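Local coordinates for protein ORF10 (Moritella marina, PDB 6RIW) that probably condenses acyl and malonyl-derived units during polyunsaturated fatty acid synthesis, this chain being the ketosynthase-chain length factor didomain of a longer synthase, at residues A[47-57]-A[594-602]; A[604-612]-A[935-946]. All coordinates share one frame; numbering follows the deposited sequence.

Helix 597-608 offers a worked example of one helix serving two long-range contacts in succession. Interaction 1 uses its first half and the residues just before it to hold the loop 47-57. Interaction 2 begins two residues further on and uses its C-terminal end to hold the irregular segment 935-946. The two centres are about 21 Å apart and lie about 27 Å and 42 Å from the centre of the chain, so the helix leads outward to the periphery. Residues 154-156 touch both: Gln600 bonds to Thr156 O, and Ser604 and Gln608 bond to Gln154. Both contacts lie away from the magnesium site of Met1 and Lys286.

Interaction 1. Residues A[47-57]-A[594-602]; sequences KYTANKGDTDK and RVNLTTQIE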
loop_
_atom_site.group_PDB
_atom_site.type_symbol
_atom_site.label_atom_id
_atom_site.label_comp_id
_atom_site.label_asym_id
_atom_site.label_seq_id
_atom_site.Cartn_x
_atom_site.Cartn_y
_atom_site.Cartn_z
ATOM N N LYS A 47 17.165 -2.161 24.512
ATOM C CA LYS A 47 18.005 -1.023 24.126
ATOM C C LYS A 47 17.209 0.105 23.477
ATOM O O LYS A 47 17.735 1.216 23.334
ATOM C CB LYS A 47 19.104 -1.474 23.158
ATOM C CG LYS A 47 20.141 -2.388 23.780
ATOM C CD LYS A 47 21.228 -1.574 24.469
ATOM C CE LYS A 47 22.200 -2.470 25.238
ATOM N NZ LYS A 47 23.140 -1.648 26.055
ATOM N N TYR A 48 15.986 -0.168 23.032
ATOM C CA TYR A 48 15.167 0.824 22.348
ATOM C C TYR A 48 13.923 1.179 23.145
ATOM O O TYR A 48 13.047 1.883 22.624
ATOM C CB TYR A 48 14.790 0.318 20.944
ATOM C CG TYR A 48 15.992 0.306 20.031
ATOM C CD1 TYR A 48 16.842 -0.792 19.990
ATOM C CD2 TYR A 48 16.317 1.424 19.258
ATOM C CE1 TYR A 48 17.968 -0.793 19.175
ATOM C CE2 TYR A 48 17.462 1.440 18.446
ATOM C CZ TYR A 48 18.275 0.319 18.410
ATOM O OH TYR A 48 19.399 0.285 17.600
ATOM N N THR A 49 13.821 0.701 24.389
ATOM C CA THR A 49 12.648 0.911 25.232
ATOM C C THR A 49 12.944 2.002 26.255
ATOM O O THR A 49 13.982 1.970 26.928
ATOM C CB THR A 49 12.249 -0.389 25.950
ATOM O OG1 THR A 49 11.999 -1.434 24.989
ATOM C CG2 THR A 49 10.989 -0.185 26.793
ATOM N N ALA A 50 12.039 2.971 26.365
ATOM C CA ALA A 50 12.142 3.992 27.402
ATOM C C ALA A 50 10.747 4.461 27.791
ATOM O O ALA A 50 9.791 3.682 27.730
ATOM C CB ALA A 50 13.003 5.156 26.918
ATOM N N ASN A 51 10.603 5.726 28.163
ATOM C CA ASN A 51 9.308 6.291 28.511
ATOM C C ASN A 51 8.697 7.039 27.328
ATOM O O ASN A 51 9.369 7.397 26.353
ATOM C CB ASN A 51 9.431 7.239 29.711
ATOM C CG ASN A 51 10.139 6.599 30.894
ATOM O OD1 ASN A 51 11.244 7.002 31.269
ATOM N ND2 ASN A 51 9.507 5.596 31.483
ATOM N N LYS A 52 7.393 7.288 27.449
ATOM C CA LYS A 52 6.666 8.085 26.471
ATOM C C LYS A 52 7.300 9.460 26.321
ATOM O O LYS A 52 7.660 10.107 27.308
ATOM C CB LYS A 52 5.203 8.229 26.898
ATOM C CG LYS A 52 4.373 9.093 25.980
ATOM C CD LYS A 52 2.959 8.578 25.924
ATOM C CE LYS A 52 2.372 8.500 27.314
ATOM N NZ LYS A 52 2.518 9.807 28.012
ATOM N N GLY A 53 7.445 9.902 25.071
ATOM C CA GLY A 53 8.079 11.169 24.778
ATOM C C GLY A 53 9.573 11.105 24.539
ATOM O O GLY A 53 10.157 12.122 24.142
ATOM N N ASP A 54 10.211 9.949 24.751
ATOM C CA ASP A 54 11.655 9.829 24.587
ATOM C C ASP A 54 12.008 9.574 23.126
ATOM O O ASP A 54 11.434 8.690 22.484
ATOM C CB ASP A 54 12.203 8.702 25.465
ATOM C CG ASP A 54 12.146 9.040 26.953
ATOM O OD1 ASP A 54 11.835 10.206 27.288
ATOM O OD2 ASP A 54 12.403 8.141 27.787
ATOM N N THR A 55 12.969 10.334 22.612
ATOM C CA THR A 55 13.288 10.291 21.186
ATOM C C THR A 55 13.970 8.981 20.800
ATOM O O THR A 55 14.859 8.499 21.507
ATOM C CB THR A 55 14.211 11.454 20.819
ATOM O OG1 THR A 55 13.704 12.674 21.376
ATOM C CG2 THR A 55 14.306 11.590 19.312
ATOM N N ASP A 56 13.577 8.439 19.642
ATOM C CA ASP A 56 14.127 7.196 19.085
ATOM C C ASP A 56 13.917 6.010 20.027
ATOM O O ASP A 56 14.700 5.057 20.011
ATOM C CB ASP A 56 15.613 7.320 18.722
ATOM C CG ASP A 56 15.914 8.508 17.787
ATOM O OD1 ASP A 56 15.133 8.796 16.856
ATOM O OD2 ASP A 56 16.952 9.162 17.991
ATOM N N LYS A 57 12.841 6.042 20.824
ATOM C CA LYS A 57 12.503 4.968 21.752
ATOM C C LYS A 57 11.022 4.624 21.629
ATOM O O LYS A 57 10.194 5.489 21.331
ATOM C CB LYS A 57 12.796 5.370 23.216
ATOM C CG LYS A 57 14.198 5.834 23.476
ATOM C CD LYS A 57 15.153 4.659 23.521
ATOM C CE LYS A 57 16.522 5.116 24.004
ATOM N NZ LYS A 57 17.567 4.093 23.763
ATOM N N ARG A 594 18.399 5.950 10.744
ATOM C CA ARG A 594 18.788 6.809 11.865
ATOM C C ARG A 594 18.676 6.081 13.206
ATOM O O ARG A 594 19.627 6.039 14.000
ATOM C CB ARG A 594 17.909 8.065 11.860
ATOM C CG ARG A 594 17.967 8.903 13.144
ATOM C CD ARG A 594 16.706 9.736 13.420
ATOM N NE ARG A 594 16.752 10.157 14.823
ATOM C CZ ARG A 594 17.355 11.257 15.263
ATOM N NH1 ARG A 594 17.919 12.089 14.407
ATOM N NH2 ARG A 594 17.390 11.519 16.569
ATOM N N VAL A 595 17.522 5.498 13.473
ATOM C CA VAL A 595 17.215 4.999 14.816
ATOM C C VAL A 595 18.198 3.910 15.233
ATOM O O VAL A 595 18.660 3.866 16.386
ATOM C CB VAL A 595 15.763 4.500 14.858
ATOM C CG1 VAL A 595 15.531 3.633 16.064
ATOM C CG2 VAL A 595 14.792 5.701 14.818
ATOM N N ASN A 596 18.573 3.047 14.294
ATOM C CA ASN A 596 19.379 1.872 14.629
ATOM C C ASN A 596 20.812 2.238 15.004
ATOM O O ASN A 596 21.516 1.414 15.608
ATOM C CB ASN A 596 19.356 0.903 13.447
ATOM C CG ASN A 596 19.381 -0.546 13.872
ATOM O OD1 ASN A 596 18.569 -1.348 13.405
ATOM N ND2 ASN A 596 20.356 -0.911 14.719
ATOM N N LEU A 597 21.252 3.458 14.693
ATOM C CA LEU A 597 22.606 3.845 15.065
ATOM C C LEU A 597 22.810 3.834 16.583
ATOM O O LEU A 597 23.955 3.801 17.024
ATOM C CB LEU A 597 22.953 5.219 14.482
ATOM C CG LEU A 597 23.090 5.210 12.951
ATOM C CD1 LEU A 597 23.230 6.651 12.416
ATOM C CD2 LEU A 597 24.288 4.400 12.552
ATOM N N THR A 598 21.726 3.869 17.373
ATOM C CA THR A 598 21.797 3.665 18.828
ATOM C C THR A 598 22.671 2.468 19.206
ATOM O O THR A 598 23.622 2.585 19.989
ATOM C CB THR A 598 20.385 3.461 19.395
ATOM O OG1 THR A 598 19.658 4.691 19.309
ATOM C CG2 THR A 598 20.446 3.019 20.863
ATOM N N THR A 599 22.343 1.296 18.684
ATOM C CA THR A 599 23.131 0.129 19.046
ATOM C C THR A 599 24.307 -0.064 18.118
ATOM O O THR A 599 25.319 -0.643 18.530
ATOM C CB THR A 599 22.260 -1.135 19.058
ATOM O OG1 THR A 599 21.503 -1.219 17.842
ATOM C CG2 THR A 599 21.302 -1.104 20.247
ATOM N N GLN A 600 24.224 0.426 16.876
ATOM C CA GLN A 600 25.381 0.312 15.990
ATOM C C GLN A 600 26.581 1.076 16.539
ATOM O O GLN A 600 27.708 0.562 16.516
ATOM C CB GLN A 600 25.046 0.814 14.592
ATOM C CG GLN A 600 24.155 -0.134 13.846
ATOM C CD GLN A 600 23.696 0.483 12.566
ATOM O OE1 GLN A 600 22.619 1.088 12.525
ATOM N NE2 GLN A 600 24.526 0.377 11.514
ATOM N N ILE A 601 26.366 2.298 17.037
ATOM C CA ILE A 601 27.492 3.086 17.545
ATOM C C ILE A 601 27.958 2.531 18.888
ATOM O O ILE A 601 29.160 2.439 19.151
ATOM C CB ILE A 601 27.113 4.576 17.666
ATOM C CG1 ILE A 601 26.745 5.171 16.300
ATOM C CG2 ILE A 601 28.260 5.357 18.296
ATOM C CD1 ILE A 601 27.912 5.427 15.418
ATOM N N GLU A 602 27.021 2.146 19.751
ATOM C CA GLU A 602 27.424 1.537 21.021
ATOM C C GLU A 602 28.293 0.307 20.783
ATOM O O GLU A 602 29.370 0.165 21.384
ATOM C CB GLU A 602 26.200 1.185 21.867
ATOM C CG GLU A 602 26.571 0.566 23.213
ATOM C CD GLU A 602 25.361 0.206 24.067
ATOM O OE1 GLU A 602 24.366 -0.349 23.539
ATOM O OE2 GLU A 602 25.416 0.465 25.289
HETATM O O HOH W 1 17.149 4.783 20.873
#
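The carboxylate oxygen OD2 of Asp56 is gripped by two basic side chains: Arg594 NH2 lies 2.8 Å from Asp56 OD2, and Lys625, from helix 614-628, adds a second salt bridge to the same atom. Arg594 approaches side-on, its NE reaching Asp56 OD1 at 2.9 Å in a nearly straight bond of 167°. The carboxylate and guanidinium planes are nevertheless turned 46° apart, so the pair is twisted. An extended chain from CG to NE carries the guanidinium to the loop, while Arg594 NH1 is held by a salt bridge to Asp626 and a hydrogen bond to Ala629 O.

This junction spans two family 3 ketosynthase units, one contributing the loop before strand 62-64 and the other helices 589-595 and 597-608. It joins the units of a probable pseudodimer, as in dimeric ketosynthases, with strands 189-193 and 659-663 paired antiparallel.

Within the loop, Tyr48 makes the shortest bond to the helices, its OH lying 2.6 Å from Thr599 OG1. With OG1 between the backbone N and the carbonyl carbon (chi1 50°), Thr599 directs its hydroxyl to the phenol and leaves CG2 beside Tyr48 CE1 at 3.5 Å. Val595 O meets the ring at its edge, and Val595 CG1 packs near CE2; Met233 of helix 228-237 touches both side chains.

A water accepts from Lys57 NZ, donates to Asp56 O, its oxygen lying 2.6 Å from that atom, and bonds to Thr598 OG1, which Lys625 also holds. Lys57 NZ further bonds to Lys47 O, fastening the two limbs of the loop together. Near the exposed margin, Lys47 bends at chi2 to bring NZ across the extended Glu602 side chain, with NZ to OE1 at 3.1 Å and a weaker bond to OE2.

Interaction 2. Residues A[604-612]-A[935-946]; sequences SLLQQGINL and QFAGKHLNKVNQ
Ile610 lies over one face of the Phe936 ring and forms the core of the apolar packing. Its CG2 branch stands 4.0 Å from the centroid of the Phe936 ring in a CH-pi contact only 20° off the normal, while CG1 covers the CE2 side. Leu605 comes instead to the ring's edge, with CD2 3.8 Å from Phe936 CZ. Beyond the ring, the tip of Ile610 meets a branch of Leu941, CD1 to CD2 at 3.7 Å.

Beside this apolar cluster, Asn942 fastens the irregular chain after helix 929-934 to the C-terminal end of helix 597-608, in the second ketosynthase-like unit. With Asn942 CG beside its backbone N (chi1 -43°), ND2 bonds to Gln607 O at 2.9 Å, the acceptor lying in the plane of the Asn942 amide. The backbone N of Asn942 bonds to Gln608 O, and Asn942 O receives Gln608 NE2 at 2.9 Å. Two carbonyls of the last helical turn thus gain donors from Asn942, just where a Schellman motif with Gly609 at positive phi ends the helix. The Gln608 side chain is buried against Leu941 and Val944: its NE2 also bonds to Asp152 O, and its CG rests 3.5 Å from Val944 CG1.

The outer margin is instead polar and hydrated. Gln607 extends along it so that OE1 takes the N-H of Asn945 at 2.9 Å, almost straight at 172°, and a second proton from a water that also accepts from Gln946 N. Another water donates to both Gln608 O and His940 O.

Helix 614-628 supports the apolar part through Leu620, which touches Leu605 and Leu612. Residues following helix 129-148 pack alongside, His150 against Phe936 and Leu941, and Gln154 bonded to Ser604, Gln608 and Val944 N.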
loop_
_atom_site.group_PDB
_atom_site.type_symbol
_atom_site.label_atom_id
_atom_site.label_comp_id
_atom_site.label_asym_id
_atom_site.label_seq_id
_atom_site.Cartn_x
_atom_site.Cartn_y
_atom_site.Cartn_z
ATOM N N SER A 604 30.058 -0.477 18.127
ATOM C CA SER A 604 31.330 -0.100 17.530
ATOM C C SER A 604 32.318 0.373 18.589
ATOM O O SER A 604 33.481 -0.042 18.598
ATOM C CB SER A 604 31.097 1.003 16.492
ATOM O OG SER A 604 30.679 0.453 15.264
ATOM N N LEU A 605 31.886 1.297 19.446
ATOM C CA LEU A 605 32.763 1.822 20.492
ATOM C C LEU A 605 33.240 0.717 21.421
ATOM O O LEU A 605 34.427 0.656 21.776
ATOM C CB LEU A 605 32.032 2.884 21.300
ATOM C CG LEU A 605 31.695 4.145 20.507
ATOM C CD1 LEU A 605 30.682 4.935 21.325
ATOM C CD2 LEU A 605 32.965 4.949 20.225
ATOM N N LEU A 606 32.322 -0.161 21.829
ATOM C CA LEU A 606 32.695 -1.286 22.679
ATOM C C LEU A 606 33.707 -2.179 21.980
ATOM O O LEU A 606 34.799 -2.441 22.500
ATOM C CB LEU A 606 31.435 -2.076 23.057
ATOM C CG LEU A 606 31.533 -2.951 24.306
ATOM C CD1 LEU A 606 31.876 -2.098 25.504
ATOM C CD2 LEU A 606 30.219 -3.677 24.510
ATOM N N GLN A 607 33.364 -2.664 20.789
ATOM C CA GLN A 607 34.209 -3.665 20.163
ATOM C C GLN A 607 35.568 -3.104 19.799
ATOM O O GLN A 607 36.561 -3.839 19.850
ATOM C CB GLN A 607 33.522 -4.255 18.936
ATOM C CG GLN A 607 32.388 -5.195 19.328
ATOM C CD GLN A 607 31.506 -5.567 18.174
ATOM O OE1 GLN A 607 31.955 -5.669 17.032
ATOM N NE2 GLN A 607 30.233 -5.799 18.467
ATOM N N GLN A 608 35.648 -1.810 19.452
ATOM C CA GLN A 608 36.930 -1.285 19.014
ATOM C C GLN A 608 37.816 -0.861 20.176
ATOM O O GLN A 608 38.993 -0.561 19.951
ATOM C CB GLN A 608 36.729 -0.111 18.049
ATOM C CG GLN A 608 36.056 -0.569 16.735
ATOM C CD GLN A 608 36.468 0.283 15.545
ATOM O OE1 GLN A 608 35.975 1.383 15.385
ATOM N NE2 GLN A 608 37.352 -0.239 14.694
ATOM N N GLY A 609 37.276 -0.816 21.385
ATOM C CA GLY A 609 38.077 -0.610 22.571
ATOM C C GLY A 609 38.152 0.814 23.056
ATOM O O GLY A 609 39.056 1.139 23.836
ATOM N N ILE A 610 37.233 1.677 22.637
ATOM C CA ILE A 610 37.254 3.084 23.026
ATOM C C ILE A 610 36.125 3.313 24.017
ATOM O O ILE A 610 34.940 3.251 23.658
ATOM C CB ILE A 610 37.130 4.009 21.814
ATOM C CG1 ILE A 610 38.289 3.753 20.852
ATOM C CG2 ILE A 610 37.099 5.474 22.273
ATOM C CD1 ILE A 610 39.676 4.089 21.408
ATOM N N ASN A 611 36.485 3.581 25.268
ATOM C CA ASN A 611 35.525 3.679 26.363
ATOM C C ASN A 611 35.200 5.158 26.546
ATOM O O ASN A 611 35.868 5.866 27.294
ATOM C CB ASN A 611 36.086 3.056 27.647
ATOM C CG ASN A 611 35.139 3.200 28.843
ATOM O OD1 ASN A 611 33.909 3.189 28.692
ATOM N ND2 ASN A 611 35.711 3.317 30.046
ATOM N N LEU A 612 34.171 5.629 25.842
ATOM C CA LEU A 612 33.661 6.974 26.065
ATOM C C LEU A 612 32.724 6.993 27.267
ATOM O O LEU A 612 32.163 5.965 27.660
ATOM C CB LEU A 612 32.903 7.477 24.835
ATOM C CG LEU A 612 33.645 7.522 23.516
ATOM C CD1 LEU A 612 32.720 8.103 22.454
ATOM C CD2 LEU A 612 34.909 8.356 23.663
ATOM N N GLN A 935 40.171 11.159 22.694
ATOM C CA GLN A 935 40.059 9.797 23.191
ATOM C C GLN A 935 40.376 8.750 22.128
ATOM O O GLN A 935 40.487 7.562 22.458
ATOM C CB GLN A 935 38.653 9.574 23.724
ATOM C CG GLN A 935 38.395 10.260 25.037
ATOM C CD GLN A 935 38.870 9.420 26.187
ATOM O OE1 GLN A 935 39.998 9.569 26.650
ATOM N NE2 GLN A 935 38.020 8.503 26.643
ATOM N N PHE A 936 40.485 9.156 20.865
ATOM C CA PHE A 936 40.822 8.259 19.770
ATOM C C PHE A 936 42.258 8.431 19.297
ATOM O O PHE A 936 42.811 7.504 18.700
ATOM C CB PHE A 936 39.881 8.500 18.570
ATOM C CG PHE A 936 38.587 7.706 18.606
ATOM C CD1 PHE A 936 37.456 8.220 19.208
ATOM C CD2 PHE A 936 38.503 6.462 17.990
ATOM C CE1 PHE A 936 36.274 7.505 19.238
ATOM C CE2 PHE A 936 37.312 5.739 17.993
ATOM C CZ PHE A 936 36.193 6.259 18.618
ATOM N N ALA A 937 42.869 9.585 19.562
ATOM C CA ALA A 937 44.143 9.944 18.950
ATOM C C ALA A 937 45.228 8.922 19.268
ATOM O O ALA A 937 45.433 8.555 20.429
ATOM C CB ALA A 937 44.575 11.332 19.429
ATOM N N GLY A 938 45.914 8.458 18.222
ATOM C CA GLY A 938 47.051 7.562 18.352
ATOM C C GLY A 938 46.753 6.168 18.867
ATOM O O GLY A 938 47.692 5.401 19.078
ATOM N N LYS A 939 45.487 5.802 19.068
ATOM C CA LYS A 939 45.149 4.501 19.636
ATOM C C LYS A 939 45.130 3.405 18.571
ATOM O O LYS A 939 44.919 3.663 17.383
ATOM C CB LYS A 939 43.793 4.558 20.341
ATOM C CG LYS A 939 43.688 5.650 21.382
ATOM C CD LYS A 939 44.245 5.197 22.725
ATOM C CE LYS A 939 43.638 5.999 23.884
ATOM N NZ LYS A 939 42.271 5.505 24.252
ATOM N N HIS A 940 45.375 2.170 19.009
ATOM C CA HIS A 940 45.113 0.996 18.188
ATOM C C HIS A 940 43.674 0.557 18.435
ATOM O O HIS A 940 43.301 0.295 19.584
ATOM C CB HIS A 940 46.079 -0.136 18.527
ATOM C CG HIS A 940 47.510 0.182 18.201
ATOM N ND1 HIS A 940 48.327 0.905 19.048
ATOM C CD2 HIS A 940 48.267 -0.123 17.117
ATOM C CE1 HIS A 940 49.524 1.032 18.503
ATOM N NE2 HIS A 940 49.515 0.417 17.332
ATOM N N LEU A 941 42.861 0.498 17.376
ATOM C CA LEU A 941 41.486 0.011 17.484
ATOM C C LEU A 941 41.426 -1.467 17.127
ATOM O O LEU A 941 42.113 -1.911 16.204
ATOM C CB LEU A 941 40.544 0.784 16.550
ATOM C CG LEU A 941 40.565 2.315 16.637
ATOM C CD1 LEU A 941 39.443 2.970 15.815
ATOM C CD2 LEU A 941 40.488 2.745 18.103
ATOM N N ASN A 942 40.581 -2.219 17.833
ATOM C CA ASN A 942 40.242 -3.563 17.380
ATOM C C ASN A 942 39.304 -3.485 16.176
ATOM O O ASN A 942 38.501 -2.564 16.055
ATOM C CB ASN A 942 39.531 -4.374 18.467
ATOM C CG ASN A 942 40.143 -4.218 19.826
ATOM O OD1 ASN A 942 41.357 -4.340 19.989
ATOM N ND2 ASN A 942 39.297 -3.963 20.824
ATOM N N LYS A 943 39.399 -4.473 15.293
ATOM C CA LYS A 943 38.387 -4.600 14.248
ATOM C C LYS A 943 37.057 -5.025 14.866
ATOM O O LYS A 943 37.022 -5.812 15.820
ATOM C CB LYS A 943 38.839 -5.607 13.190
ATOM C CG LYS A 943 40.062 -5.151 12.397
ATOM C CD LYS A 943 39.944 -5.548 10.928
ATOM C CE LYS A 943 41.137 -6.389 10.494
ATOM N NZ LYS A 943 42.417 -5.718 10.854
ATOM N N VAL A 944 35.946 -4.478 14.338
ATOM C CA VAL A 944 34.637 -4.928 14.798
ATOM C C VAL A 944 34.350 -6.319 14.250
ATOM O O VAL A 944 34.905 -6.764 13.234
ATOM C CB VAL A 944 33.507 -3.963 14.401
ATOM C CG1 VAL A 944 33.723 -2.624 15.053
ATOM C CG2 VAL A 944 33.449 -3.834 12.880
ATOM N N ASN A 945 33.429 -6.991 14.917
ATOM C CA ASN A 945 33.067 -8.340 14.510
ATOM C C ASN A 945 32.250 -8.342 13.221
ATOM O O ASN A 945 32.447 -9.202 12.353
ATOM C CB ASN A 945 32.289 -9.007 15.636
ATOM C CG ASN A 945 32.095 -10.476 15.388
ATOM O OD1 ASN A 945 33.062 -11.211 15.133
ATOM N ND2 ASN A 945 30.835 -10.922 15.432
ATOM N N GLN A 946 31.326 -7.395 13.077
ATOM C CA GLN A 946 30.440 -7.347 11.909
ATOM C C GLN A 946 30.401 -5.931 11.355
ATOM O O GLN A 946 29.561 -5.123 11.763
ATOM C CB GLN A 946 29.035 -7.828 12.260
ATOM C CG GLN A 946 28.125 -7.956 11.039
ATOM C CD GLN A 946 28.773 -8.722 9.905
ATOM O OE1 GLN A 946 29.353 -8.140 8.979
ATOM N NE2 GLN A 946 28.689 -10.041 9.975
HETATM O O HOH W 2 30.171 -5.937 15.159
HETATM O O HOH W 3 41.454 -0.076 21.418
#